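Local coordinates for immunoreactive 84kD antigen PG93 (Porphyromonas gingivalis, PDB 5M11), which is an essential cell-surface component of the bacterium's type-IX protein secretion system and binds zinc and calcium ions, at residues A[152-157]-A[199-204]; A[187-192]-A[221-226]; A[515-520]-A[565-570]. All coordinates share one frame; numbering follows the deposited sequence.

Interaction 1 of 3, residues A[152-157]-A[199-204]; sequences DVAKLD and LGIVGE. With GOL (glycerol), chain U.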
ATOM      1  N   ASP A 152      12.059 -15.512  23.663  1.00 35.84           N
ATOM      2  CA  ASP A 152      13.083 -16.118  22.801  1.00 34.71           C
ATOM      3  C   ASP A 152      13.090 -17.650  22.893  1.00 37.16           C
ATOM      4  O   ASP A 152      12.480 -18.209  23.805  1.00 38.90           O
ATOM      5  CB  ASP A 152      14.486 -15.578  23.170  1.00 38.03           C
ATOM      6  CG  ASP A 152      15.423 -15.396  21.983  1.00 57.67           C
ATOM      7  OD1 ASP A 152      15.344 -16.202  21.024  1.00 62.50           O
ATOM      8  OD2 ASP A 152      16.258 -14.483  22.027  1.00 61.66           O
ATOM      9  N   VAL A 153      13.776 -18.320  21.953  1.00 29.90           N
ATOM     10  CA  VAL A 153      13.863 -19.766  21.949  1.00 29.81           C
ATOM     11  C   VAL A 153      15.293 -20.209  21.508  1.00 36.47           C
ATOM     12  O   VAL A 153      15.987 -19.498  20.756  1.00 36.85           O
ATOM     13  CB  VAL A 153      12.715 -20.444  21.114  1.00 33.19           C
ATOM     14  CG1 VAL A 153      12.773 -20.117  19.617  1.00 32.69           C
ATOM     15  CG2 VAL A 153      12.634 -21.958  21.358  1.00 32.33           C
ATOM     16  N   ALA A 154      15.731 -21.365  22.042  1.00 31.45           N
ATOM     17  CA  ALA A 154      17.012 -21.957  21.739  1.00 30.57           C
ATOM     18  C   ALA A 154      16.920 -23.499  21.832  1.00 39.85           C
ATOM     19  O   ALA A 154      16.263 -24.048  22.711  1.00 39.76           O
ATOM     20  CB  ALA A 154      18.083 -21.417  22.665  1.00 30.11           C
ATOM     21  N   LYS A 155      17.558 -24.186  20.893  1.00 38.82           N
ATOM     22  CA  LYS A 155      17.551 -25.623  20.864  1.00 40.12           C
ATOM     23  C   LYS A 155      18.913 -26.101  21.337  1.00 49.85           C
ATOM     24  O   LYS A 155      19.944 -25.558  20.936  1.00 50.90           O
ATOM     25  CB  LYS A 155      17.197 -26.094  19.433  1.00 41.96           C
ATOM     26  CG  LYS A 155      17.095 -27.585  19.207  1.00 50.32           C
ATOM     27  CD  LYS A 155      15.858 -28.239  19.788  1.00 60.42           C
ATOM     28  CE  LYS A 155      15.740 -29.668  19.297  1.00 81.36           C
ATOM     29  NZ  LYS A 155      16.809 -30.549  19.845  1.00 94.98           N
ATOM     30  N   LEU A 156      18.909 -27.116  22.185  1.00 50.01           N
ATOM     31  CA  LEU A 156      20.109 -27.707  22.749  1.00 52.56           C
ATOM     32  C   LEU A 156      20.276 -29.205  22.368  1.00 60.39           C
ATOM     33  O   LEU A 156      19.511 -29.787  21.595  1.00 58.13           O
ATOM     34  CB  LEU A 156      20.043 -27.572  24.287  1.00 53.26           C
ATOM     35  CG  LEU A 156      20.182 -26.187  24.872  1.00 59.05           C
ATOM     36  CD1 LEU A 156      19.452 -26.099  26.181  1.00 60.14           C
ATOM     37  CD2 LEU A 156      21.622 -25.865  25.134  1.00 65.20           C
ATOM     38  N   ASP A 157      21.299 -29.814  22.957  1.00 62.42           N
ATOM     39  CA  ASP A 157      21.624 -31.225  22.881  1.00 65.32           C
ATOM     40  C   ASP A 157      20.503 -32.081  23.464  1.00 68.61           C
ATOM     41  O   ASP A 157      19.756 -31.619  24.326  1.00 66.21           O
ATOM     42  CB  ASP A 157      22.910 -31.476  23.702  1.00 69.57           C
ATOM     43  CG  ASP A 157      24.196 -31.080  23.012  1.00 85.65           C
ATOM     44  OD1 ASP A 157      24.266 -31.223  21.764  1.00 87.40           O
ATOM     45  OD2 ASP A 157      25.173 -30.717  23.732  1.00 90.64           O
ATOM     46  N   LEU A 199      18.573 -14.520  23.606  1.00 37.87           N
ATOM     47  CA  LEU A 199      19.505 -15.609  23.869  1.00 38.05           C
ATOM     48  C   LEU A 199      19.764 -16.421  22.582  1.00 41.80           C
ATOM     49  O   LEU A 199      18.905 -16.477  21.704  1.00 42.65           O
ATOM     50  CB  LEU A 199      19.100 -16.528  25.059  1.00 37.44           C
ATOM     51  CG  LEU A 199      17.705 -17.101  25.125  1.00 41.07           C
ATOM     52  CD1 LEU A 199      17.586 -18.315  24.307  1.00 39.89           C
ATOM     53  CD2 LEU A 199      17.366 -17.490  26.539  1.00 44.29           C
ATOM     54  N   GLY A 200      20.947 -17.021  22.497  1.00 34.63           N
ATOM     55  CA  GLY A 200      21.336 -17.831  21.367  1.00 32.99           C
ATOM     56  C   GLY A 200      22.499 -18.702  21.739  1.00 38.68           C
ATOM     57  O   GLY A 200      23.244 -18.355  22.646  1.00 41.66           O
ATOM     58  N   ILE A 201      22.647 -19.838  21.050  1.00 34.14           N
ATOM     59  CA  ILE A 201      23.697 -20.841  21.200  1.00 32.96           C
ATOM     60  C   ILE A 201      24.805 -20.588  20.201  1.00 37.80           C
ATOM     61  O   ILE A 201      24.545 -20.259  19.049  1.00 38.06           O
ATOM     62  CB  ILE A 201      23.071 -22.244  21.032  1.00 34.81           C
ATOM     63  CG1 ILE A 201      22.766 -22.854  22.390  1.00 35.52           C
ATOM     64  CG2 ILE A 201      23.913 -23.173  20.227  1.00 35.40           C
ATOM     65  CD1 ILE A 201      21.364 -22.955  22.680  1.00 40.90           C
ATOM     66  N   VAL A 202      26.047 -20.747  20.643  1.00 35.87           N
ATOM     67  CA  VAL A 202      27.230 -20.572  19.806  1.00 36.63           C
ATOM     68  C   VAL A 202      28.206 -21.613  20.310  1.00 42.94           C
ATOM     69  O   VAL A 202      28.655 -21.543  21.441  1.00 42.81           O
ATOM     70  CB  VAL A 202      27.768 -19.101  19.771  1.00 40.24           C
ATOM     71  CG1 VAL A 202      27.956 -18.499  21.163  1.00 39.65           C
ATOM     72  CG2 VAL A 202      29.033 -18.967  18.935  1.00 41.63           C
ATOM     73  N   GLY A 203      28.404 -22.642  19.506  1.00 43.24           N
ATOM     74  CA  GLY A 203      29.246 -23.789  19.831  1.00 44.99           C
ATOM     75  C   GLY A 203      28.713 -24.498  21.054  1.00 49.06           C
ATOM     76  O   GLY A 203      27.498 -24.730  21.165  1.00 45.84           O
ATOM     77  N   GLU A 204      29.616 -24.726  22.035  1.00 48.42           N
ATOM     78  CA  GLU A 204      29.267 -25.359  23.311  1.00 48.10           C
ATOM     79  C   GLU A 204      28.799 -24.316  24.384  1.00 51.33           C
ATOM     80  O   GLU A 204      28.781 -24.634  25.571  1.00 54.84           O
ATOM     81  CB  GLU A 204      30.429 -26.217  23.826  1.00 51.05           C
ATOM     82  CG  GLU A 204      30.819 -27.334  22.868  1.00 67.53           C
ATOM     83  CD  GLU A 204      29.803 -28.423  22.561  1.00103.93           C
ATOM     84  OE1 GLU A 204      28.971 -28.745  23.443  1.00108.90           O
ATOM     85  OE2 GLU A 204      29.887 -29.000  21.452  1.00101.74           O
TER
HETATM   86  C1  GOL U 820      25.460 -30.375  18.566  1.00 91.20           C
HETATM   87  O1  GOL U 820      24.303 -29.977  17.838  1.00 90.30           O
HETATM   88  C2  GOL U 820      25.873 -29.315  19.563  1.00 91.14           C
HETATM   89  O2  GOL U 820      24.721 -28.862  20.285  1.00 92.04           O
HETATM   90  C3  GOL U 820      26.876 -29.910  20.527  1.00 88.74           C
HETATM   91  O3  GOL U 820      26.872 -29.212  21.768  1.00 85.94           O
HETATM   92  O   HOH W   1      18.376 -18.537  19.816  1.00 37.05           O
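The carboxylate of D152 reaches across to the backbone of L199 and shows how one acid can join two neighbouring sheets. Its CB packs near L199 CG, 4.1 Å away, and at the tip the two oxygens divide the work. OD2 accepts the amide N of L199 at 2.8 Å in a nearly straight bond, although the donor stands 53° out of the carboxylate plane. OD1 turns its anti lone pair to the amide N of V153 and also forms a salt bridge with R114, which helps to fix the group's rotation. The strands 152-155 and 199-202 run only 20° from parallel and are the first strands of consecutive four-stranded antiparallel blades of a beta-propeller; no direct backbone-to-backbone hydrogen bond joins them. A water instead donates to both V153 O and L199 O. L199 CG sits between its backbone N and carbonyl carbon (chi1 50°), bringing CD1 to 3.5 Å from A154 CB. I201 CD1 approaches the same methyl at 3.6 Å and also meets L156 CD2, the two longer side chains crossing at about a right angle. Past the strand ends, a glycerol donates from O2 to D157 OD1, while its O3 lies between D157 OD2 and E204 OE1.

Interaction 2 of 3, residues A[187-192]-A[221-226]; sequences LSLNLP and QSFEPE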
ATOM      1  N   LEU A 187      14.558 -22.785  35.261  1.00 50.35           N
ATOM      2  CA  LEU A 187      16.001 -22.706  35.550  1.00 50.59           C
ATOM      3  C   LEU A 187      16.423 -21.445  36.324  1.00 58.04           C
ATOM      4  O   LEU A 187      16.265 -20.322  35.820  1.00 56.05           O
ATOM      5  CB  LEU A 187      16.791 -22.738  34.232  1.00 47.68           C
ATOM      6  CG  LEU A 187      16.809 -24.025  33.452  1.00 50.88           C
ATOM      7  CD1 LEU A 187      17.513 -23.814  32.104  1.00 48.68           C
ATOM      8  CD2 LEU A 187      17.472 -25.145  34.258  1.00 53.42           C
ATOM      9  N   SER A 188      17.018 -21.641  37.516  1.00 60.07           N
ATOM     10  CA  SER A 188      17.549 -20.551  38.341  1.00 63.25           C
ATOM     11  C   SER A 188      19.010 -20.317  37.988  1.00 69.08           C
ATOM     12  O   SER A 188      19.866 -21.143  38.316  1.00 70.91           O
ATOM     13  CB  SER A 188      17.392 -20.855  39.824  1.00 71.81           C
ATOM     14  OG  SER A 188      16.144 -20.357  40.276  1.00 89.19           O
ATOM     15  N   LEU A 189      19.287 -19.233  37.253  1.00 64.26           N
ATOM     16  CA  LEU A 189      20.639 -18.906  36.791  1.00 62.52           C
ATOM     17  C   LEU A 189      21.154 -17.626  37.445  1.00 67.42           C
ATOM     18  O   LEU A 189      20.394 -16.686  37.685  1.00 65.83           O
ATOM     19  CB  LEU A 189      20.649 -18.768  35.251  1.00 59.53           C
ATOM     20  CG  LEU A 189      21.116 -19.955  34.411  1.00 62.26           C
ATOM     21  CD1 LEU A 189      20.580 -21.312  34.920  1.00 63.24           C
ATOM     22  CD2 LEU A 189      20.752 -19.770  32.974  1.00 61.39           C
ATOM     23  N   ASN A 190      22.455 -17.594  37.727  1.00 66.78           N
ATOM     24  CA  ASN A 190      23.072 -16.431  38.339  1.00 68.87           C
ATOM     25  C   ASN A 190      23.239 -15.309  37.289  1.00 72.28           C
ATOM     26  O   ASN A 190      24.327 -15.120  36.731  1.00 72.38           O
ATOM     27  CB  ASN A 190      24.406 -16.798  39.016  1.00 72.79           C
ATOM     28  CG  ASN A 190      25.092 -15.638  39.718  1.00104.12           C
ATOM     29  OD1 ASN A 190      24.519 -14.980  40.607  1.00106.97           O
ATOM     30  ND2 ASN A 190      26.337 -15.359  39.330  1.00 89.62           N
ATOM     31  N   LEU A 191      22.125 -14.602  37.002  1.00 67.00           N
ATOM     32  CA  LEU A 191      22.025 -13.417  36.146  1.00 65.34           C
ATOM     33  C   LEU A 191      20.604 -12.860  36.236  1.00 70.73           C
ATOM     34  O   LEU A 191      19.695 -13.641  36.523  1.00 70.26           O
ATOM     35  CB  LEU A 191      22.482 -13.620  34.670  1.00 62.33           C
ATOM     36  CG  LEU A 191      21.814 -14.644  33.767  1.00 65.10           C
ATOM     37  CD1 LEU A 191      20.484 -14.170  33.287  1.00 65.43           C
ATOM     38  CD2 LEU A 191      22.613 -14.829  32.509  1.00 64.97           C
ATOM     39  N   PRO A 192      20.364 -11.537  36.021  1.00 69.55           N
ATOM     40  CA  PRO A 192      18.970 -11.038  36.085  1.00 70.55           C
ATOM     41  C   PRO A 192      18.172 -11.490  34.845  1.00 72.10           C
ATOM     42  O   PRO A 192      18.147 -10.801  33.823  1.00 70.93           O
ATOM     43  CB  PRO A 192      19.143  -9.520  36.168  1.00 74.09           C
ATOM     44  CG  PRO A 192      20.454  -9.258  35.471  1.00 76.86           C
ATOM     45  CD  PRO A 192      21.322 -10.448  35.709  1.00 70.93           C
ATOM     46  N   GLN A 221      26.840 -27.256  29.057  1.00 56.89           N
ATOM     47  CA  GLN A 221      26.883 -28.406  29.952  1.00 58.82           C
ATOM     48  C   GLN A 221      26.802 -27.991  31.454  1.00 62.81           C
ATOM     49  O   GLN A 221      26.758 -28.860  32.319  1.00 63.82           O
ATOM     50  CB  GLN A 221      28.145 -29.260  29.675  1.00 62.75           C
ATOM     51  CG  GLN A 221      29.463 -28.494  29.376  1.00 90.11           C
ATOM     52  CD  GLN A 221      29.724 -28.174  27.900  1.00111.88           C
ATOM     53  OE1 GLN A 221      30.131 -27.055  27.545  1.00104.10           O
ATOM     54  NE2 GLN A 221      29.514 -29.140  27.000  1.00104.34           N
ATOM     55  N   SER A 222      26.757 -26.684  31.760  1.00 58.99           N
ATOM     56  CA  SER A 222      26.724 -26.215  33.153  1.00 60.02           C
ATOM     57  C   SER A 222      25.736 -25.051  33.378  1.00 59.47           C
ATOM     58  O   SER A 222      25.154 -24.968  34.454  1.00 59.65           O
ATOM     59  CB  SER A 222      28.120 -25.801  33.626  1.00 66.50           C
ATOM     60  OG  SER A 222      28.464 -24.458  33.301  1.00 78.45           O
ATOM     61  N   PHE A 223      25.575 -24.148  32.390  1.00 51.60           N
ATOM     62  CA  PHE A 223      24.708 -22.979  32.479  1.00 49.77           C
ATOM     63  C   PHE A 223      25.116 -22.018  33.656  1.00 56.18           C
ATOM     64  O   PHE A 223      24.257 -21.319  34.193  1.00 56.09           O
ATOM     65  CB  PHE A 223      23.241 -23.413  32.598  1.00 50.72           C
ATOM     66  CG  PHE A 223      22.554 -23.661  31.282  1.00 50.26           C
ATOM     67  CD1 PHE A 223      22.888 -24.761  30.499  1.00 52.46           C
ATOM     68  CD2 PHE A 223      21.537 -22.821  30.843  1.00 51.22           C
ATOM     69  CE1 PHE A 223      22.262 -24.974  29.271  1.00 51.59           C
ATOM     70  CE2 PHE A 223      20.906 -23.043  29.618  1.00 51.48           C
ATOM     71  CZ  PHE A 223      21.280 -24.110  28.839  1.00 49.15           C
ATOM     72  N   GLU A 224      26.422 -21.997  34.052  1.00 53.45           N
ATOM     73  CA  GLU A 224      26.963 -21.082  35.072  1.00 53.71           C
ATOM     74  C   GLU A 224      27.359 -19.800  34.340  1.00 55.57           C
ATOM     75  O   GLU A 224      28.354 -19.827  33.609  1.00 57.33           O
ATOM     76  CB  GLU A 224      28.158 -21.701  35.811  1.00 57.00           C
ATOM     77  CG  GLU A 224      27.813 -22.906  36.666  1.00 71.73           C
ATOM     78  CD  GLU A 224      28.933 -23.894  36.947  1.00100.01           C
ATOM     79  OE1 GLU A 224      30.086 -23.667  36.509  1.00 94.84           O
ATOM     80  OE2 GLU A 224      28.642 -24.914  37.606  1.00100.18           O
ATOM     81  N   PRO A 225      26.582 -18.694  34.404  1.00 47.83           N
ATOM     82  CA  PRO A 225      26.938 -17.529  33.592  1.00 45.28           C
ATOM     83  C   PRO A 225      28.060 -16.664  34.141  1.00 49.65           C
ATOM     84  O   PRO A 225      28.083 -16.305  35.329  1.00 52.08           O
ATOM     85  CB  PRO A 225      25.639 -16.711  33.534  1.00 46.28           C
ATOM     86  CG  PRO A 225      24.604 -17.489  34.303  1.00 51.92           C
ATOM     87  CD  PRO A 225      25.336 -18.454  35.163  1.00 49.51           C
ATOM     88  N   GLU A 226      28.962 -16.274  33.224  1.00 42.48           N
ATOM     89  CA  GLU A 226      30.024 -15.302  33.428  1.00 40.95           C
ATOM     90  C   GLU A 226      29.910 -14.237  32.334  1.00 41.58           C
ATOM     91  O   GLU A 226      29.390 -14.501  31.253  1.00 37.54           O
ATOM     92  CB  GLU A 226      31.405 -15.950  33.498  1.00 42.94           C
ATOM     93  CG  GLU A 226      31.926 -16.556  32.217  1.00 55.12           C
ATOM     94  CD  GLU A 226      33.167 -17.386  32.455  1.00 76.57           C
ATOM     95  OE1 GLU A 226      34.163 -16.829  32.973  1.00 44.89           O
ATOM     96  OE2 GLU A 226      33.128 -18.606  32.161  1.00 79.31           O
TER
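P225 packs its ring against the bend of the 187-192 loop, a worked example of two loop segments of one chain held together without a single hydrogen bond between them. The dense part lies here. L191 CD2 meets P225 CB at 3.7 Å, the two side chains crossing at about a right angle, and the carbonyl O of N190 rests against P225 CG. L191 CG takes the position between its backbone N and carbonyl carbon (chi1 60°), which turns the isobutyl group onto the proline. The bend itself is an inverse gamma turn centred on N190, closed by the L191 N to L189 O hydrogen bond of 2.8 Å. Next to it, L189 CD2 comes to the edge of the F223 ring, in its plane and 3.8 Å from CD2 of F223, while L189 CG packs against the carbonyl O of F223 at 3.4 Å.

The packing thins toward L187, whose CD1 approaches F223 CE2 obliquely at 4.3 Å. N190 is exposed to solvent although its backbone packs on P225; S222 and E224, linked in an ST turn, lie on the exposed side and take no part in the contact.

The contact joins the outer rims of two successive propeller blades. L189 and L191 both lie on F208 of strand 205-210, L191 and P225 share Y216 of strand 214-219, and L187 and L189 rest on L169 of strand 168-173 in the preceding blade.

Interaction 3 of 3, residues A[515-520]-A[565-570]; sequences LYVEQF and TSTPIA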
ATOM      1  N   LEU A 515     -21.867  30.218  -3.349  1.00 65.08           N
ATOM      2  CA  LEU A 515     -22.923  29.539  -2.633  1.00 66.42           C
ATOM      3  C   LEU A 515     -22.328  28.507  -1.729  1.00 69.70           C
ATOM      4  O   LEU A 515     -21.730  27.528  -2.195  1.00 66.73           O
ATOM      5  CB  LEU A 515     -23.970  28.903  -3.581  1.00 66.40           C
ATOM      6  CG  LEU A 515     -25.187  28.242  -2.898  1.00 71.42           C
ATOM      7  CD1 LEU A 515     -26.171  29.294  -2.391  1.00 74.91           C
ATOM      8  CD2 LEU A 515     -25.854  27.253  -3.816  1.00 67.96           C
ATOM      9  N   TYR A 516     -22.500  28.729  -0.431  1.00 69.72           N
ATOM     10  CA  TYR A 516     -22.087  27.772   0.580  1.00 70.50           C
ATOM     11  C   TYR A 516     -23.296  26.811   0.872  1.00 76.97           C
ATOM     12  O   TYR A 516     -24.372  27.248   1.333  1.00 79.24           O
ATOM     13  CB  TYR A 516     -21.552  28.481   1.841  1.00 73.32           C
ATOM     14  CG  TYR A 516     -21.238  27.544   2.988  1.00 76.19           C
ATOM     15  CD1 TYR A 516     -20.459  26.401   2.792  1.00 76.57           C
ATOM     16  CD2 TYR A 516     -21.696  27.808   4.274  1.00 79.83           C
ATOM     17  CE1 TYR A 516     -20.180  25.530   3.841  1.00 78.79           C
ATOM     18  CE2 TYR A 516     -21.407  26.952   5.334  1.00 82.03           C
ATOM     19  CZ  TYR A 516     -20.654  25.813   5.110  1.00 89.42           C
ATOM     20  OH  TYR A 516     -20.372  24.969   6.147  1.00 95.04           O
ATOM     21  N   VAL A 517     -23.113  25.513   0.526  1.00 71.36           N
ATOM     22  CA  VAL A 517     -24.118  24.467   0.698  1.00 72.16           C
ATOM     23  C   VAL A 517     -23.614  23.489   1.799  1.00 77.43           C
ATOM     24  O   VAL A 517     -22.919  22.506   1.529  1.00 75.07           O
ATOM     25  CB  VAL A 517     -24.565  23.792  -0.644  1.00 73.63           C
ATOM     26  CG1 VAL A 517     -23.394  23.352  -1.494  1.00 70.32           C
ATOM     27  CG2 VAL A 517     -25.549  22.652  -0.435  1.00 74.93           C
ATOM     28  N   GLU A 518     -23.963  23.836   3.067  1.00 77.03           N
ATOM     29  CA  GLU A 518     -23.678  23.114   4.308  1.00 77.89           C
ATOM     30  C   GLU A 518     -24.257  21.698   4.235  1.00 81.51           C
ATOM     31  O   GLU A 518     -23.627  20.755   4.721  1.00 81.72           O
ATOM     32  CB  GLU A 518     -24.260  23.888   5.500  1.00 82.82           C
ATOM     33  CG  GLU A 518     -23.829  23.371   6.863  1.00 97.52           C
ATOM     34  CD  GLU A 518     -24.831  23.545   7.995  1.00125.86           C
ATOM     35  OE1 GLU A 518     -24.677  22.857   9.029  1.00117.14           O
ATOM     36  OE2 GLU A 518     -25.767  24.366   7.852  1.00121.32           O
ATOM     37  N   GLN A 519     -25.445  21.554   3.608  1.00 77.83           N
ATOM     38  CA  GLN A 519     -26.128  20.273   3.387  1.00 78.00           C
ATOM     39  C   GLN A 519     -26.948  20.319   2.093  1.00 81.78           C
ATOM     40  O   GLN A 519     -27.681  21.288   1.839  1.00 82.38           O
ATOM     41  CB  GLN A 519     -27.017  19.879   4.588  1.00 82.75           C
ATOM     42  CG  GLN A 519     -27.596  18.453   4.532  1.00 85.07           C
ATOM     43  CD  GLN A 519     -26.617  17.327   4.810  1.00104.79           C
ATOM     44  OE1 GLN A 519     -26.831  16.187   4.387  1.00100.25           O
ATOM     45  NE2 GLN A 519     -25.540  17.588   5.551  1.00 95.92           N
ATOM     46  N   PHE A 520     -26.799  19.260   1.279  1.00 77.01           N
ATOM     47  CA  PHE A 520     -27.498  19.058   0.006  1.00 76.25           C
ATOM     48  C   PHE A 520     -28.889  18.455   0.240  1.00 81.29           C
ATOM     49  O   PHE A 520     -29.150  17.891   1.306  1.00 82.72           O
ATOM     50  CB  PHE A 520     -26.677  18.142  -0.933  1.00 75.23           C
ATOM     51  CG  PHE A 520     -25.547  18.821  -1.672  1.00 73.41           C
ATOM     52  CD1 PHE A 520     -25.748  19.365  -2.933  1.00 75.61           C
ATOM     53  CD2 PHE A 520     -24.278  18.900  -1.115  1.00 73.30           C
ATOM     54  CE1 PHE A 520     -24.700  19.986  -3.617  1.00 73.57           C
ATOM     55  CE2 PHE A 520     -23.233  19.517  -1.801  1.00 73.22           C
ATOM     56  CZ  PHE A 520     -23.448  20.045  -3.049  1.00 70.45           C
ATOM     57  N   THR A 565     -32.047  29.484  -8.821  1.00 88.75           N
ATOM     58  CA  THR A 565     -32.909  30.068  -7.790  1.00 91.09           C
ATOM     59  C   THR A 565     -33.394  29.007  -6.758  1.00 95.96           C
ATOM     60  O   THR A 565     -34.504  29.152  -6.226  1.00 98.71           O
ATOM     61  CB  THR A 565     -34.106  30.779  -8.442  1.00 99.81           C
ATOM     62  OG1 THR A 565     -34.399  30.166  -9.692  1.00 95.31           O
ATOM     63  CG2 THR A 565     -33.870  32.261  -8.641  1.00102.65           C
ATOM     64  N   SER A 566     -32.552  27.975  -6.445  1.00 89.23           N
ATOM     65  CA  SER A 566     -32.885  26.917  -5.475  1.00 90.02           C
ATOM     66  C   SER A 566     -31.615  26.213  -4.912  1.00 91.82           C
ATOM     67  O   SER A 566     -30.527  26.387  -5.468  1.00 89.90           O
ATOM     68  CB  SER A 566     -33.818  25.890  -6.115  1.00 95.20           C
ATOM     69  OG  SER A 566     -34.320  24.973  -5.157  1.00107.23           O
ATOM     70  N   THR A 567     -31.746  25.441  -3.798  1.00 88.47           N
ATOM     71  CA  THR A 567     -30.607  24.703  -3.210  1.00 85.98           C
ATOM     72  C   THR A 567     -30.320  23.507  -4.122  1.00 86.97           C
ATOM     73  O   THR A 567     -31.263  22.790  -4.457  1.00 89.44           O
ATOM     74  CB  THR A 567     -30.868  24.286  -1.738  1.00 97.58           C
ATOM     75  OG1 THR A 567     -31.263  25.431  -0.974  1.00103.89           O
ATOM     76  CG2 THR A 567     -29.649  23.602  -1.078  1.00 90.85           C
ATOM     77  N   PRO A 568     -29.060  23.289  -4.565  1.00 78.53           N
ATOM     78  CA  PRO A 568     -28.789  22.187  -5.508  1.00 75.98           C
ATOM     79  C   PRO A 568     -29.336  20.835  -5.076  1.00 79.13           C
ATOM     80  O   PRO A 568     -29.250  20.460  -3.900  1.00 80.12           O
ATOM     81  CB  PRO A 568     -27.254  22.148  -5.609  1.00 74.74           C
ATOM     82  CG  PRO A 568     -26.743  23.077  -4.536  1.00 79.73           C
ATOM     83  CD  PRO A 568     -27.838  24.073  -4.306  1.00 78.18           C
ATOM     84  N   ILE A 569     -29.935  20.128  -6.050  1.00 73.97           N
ATOM     85  CA  ILE A 569     -30.505  18.799  -5.887  1.00 74.07           C
ATOM     86  C   ILE A 569     -29.429  17.748  -6.218  1.00 75.69           C
ATOM     87  O   ILE A 569     -28.812  17.774  -7.295  1.00 71.31           O
ATOM     88  CB  ILE A 569     -31.796  18.611  -6.729  1.00 79.00           C
ATOM     89  CG1 ILE A 569     -32.866  19.666  -6.363  1.00 81.83           C
ATOM     90  CG2 ILE A 569     -32.348  17.181  -6.591  1.00 80.71           C
ATOM     91  CD1 ILE A 569     -33.747  20.134  -7.516  1.00 86.46           C
ATOM     92  N   ALA A 570     -29.209  16.839  -5.238  1.00 75.11           N
ATOM     93  CA  ALA A 570     -28.323  15.673  -5.260  1.00 73.26           C
ATOM     94  C   ALA A 570     -29.151  14.437  -5.486  1.00 79.55           C
ATOM     95  O   ALA A 570     -30.207  14.284  -4.870  1.00 81.47           O
ATOM     96  CB  ALA A 570     -27.569  15.558  -3.947  1.00 73.49           C
TER
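P568 is the residue of the 565-570 loop on which L515, V517 and F520 of the other segment converge, an illustration of how a single proline can gather the apolar contacts between a loop and a neighbouring sheet. L515 and P568 reach toward each other, with L515 CD2 3.8 Å from P568 CD; CG of L515 stands opposite its backbone N (chi1 -176°), so that the branch extends to the loop. The F520 side chain crosses the proline at about a right angle and brings CE1 to 3.8 Å from P568 CG. The carbonyl O of P568 is at the ring's edge, near its plane and 3.8 Å from F520 CD1. V517 of the same segment covers one face of this ring, its CG2 lying over the centre, 3.9 Å above the plane. The same methyl also lies 4.3 Å from P568 CG and from T567 CG2, looser than the ring contact. At the far end F520 CB touches A570 CB.

Strand 513-517 is the outermost strand of one four-stranded blade in the second of the chain's two beta-propellers, whereas the 565-570 loop leads into strand 570-575 of the next blade. The contact therefore bridges adjacent blades near their outer edge.

Further out, backbone hydrogen bonds to I499 and V497 hold L515 and V517 in their sheet, F520 is paired with I528, and A570 is bonded to V521, tying the loop to the chain that follows F520. F520, P568 and A570 also rest on strand 551-555, F520 and P568 sharing V555. Beside L515, H514 binds a zinc ion together with D463, the metal lying about 7 Å from the leucine side chain.

How the interactions relate
Interactions 1 and 2 join the same two blades of the first propeller, 150-187 and 196-230, at different depths. Interaction 1 links their first strands in a seam buried at the strands and exposed at D157 and E204, combining a carboxylate-to-amide bond and a bridging water with apolar side-chain packing, whereas interaction 2 lies at the outer surface and is mainly apolar, with no hydrogen bond across it. They adjoin each other, L156 touching F223, with centres about 14 Å apart. Interaction 3 lies on the opposite side of the chain's centre, in the second propeller. It resembles interaction 2 in its proline-centred packing without hydrogen bonds between the segments, but is more buried and lies close to a zinc site.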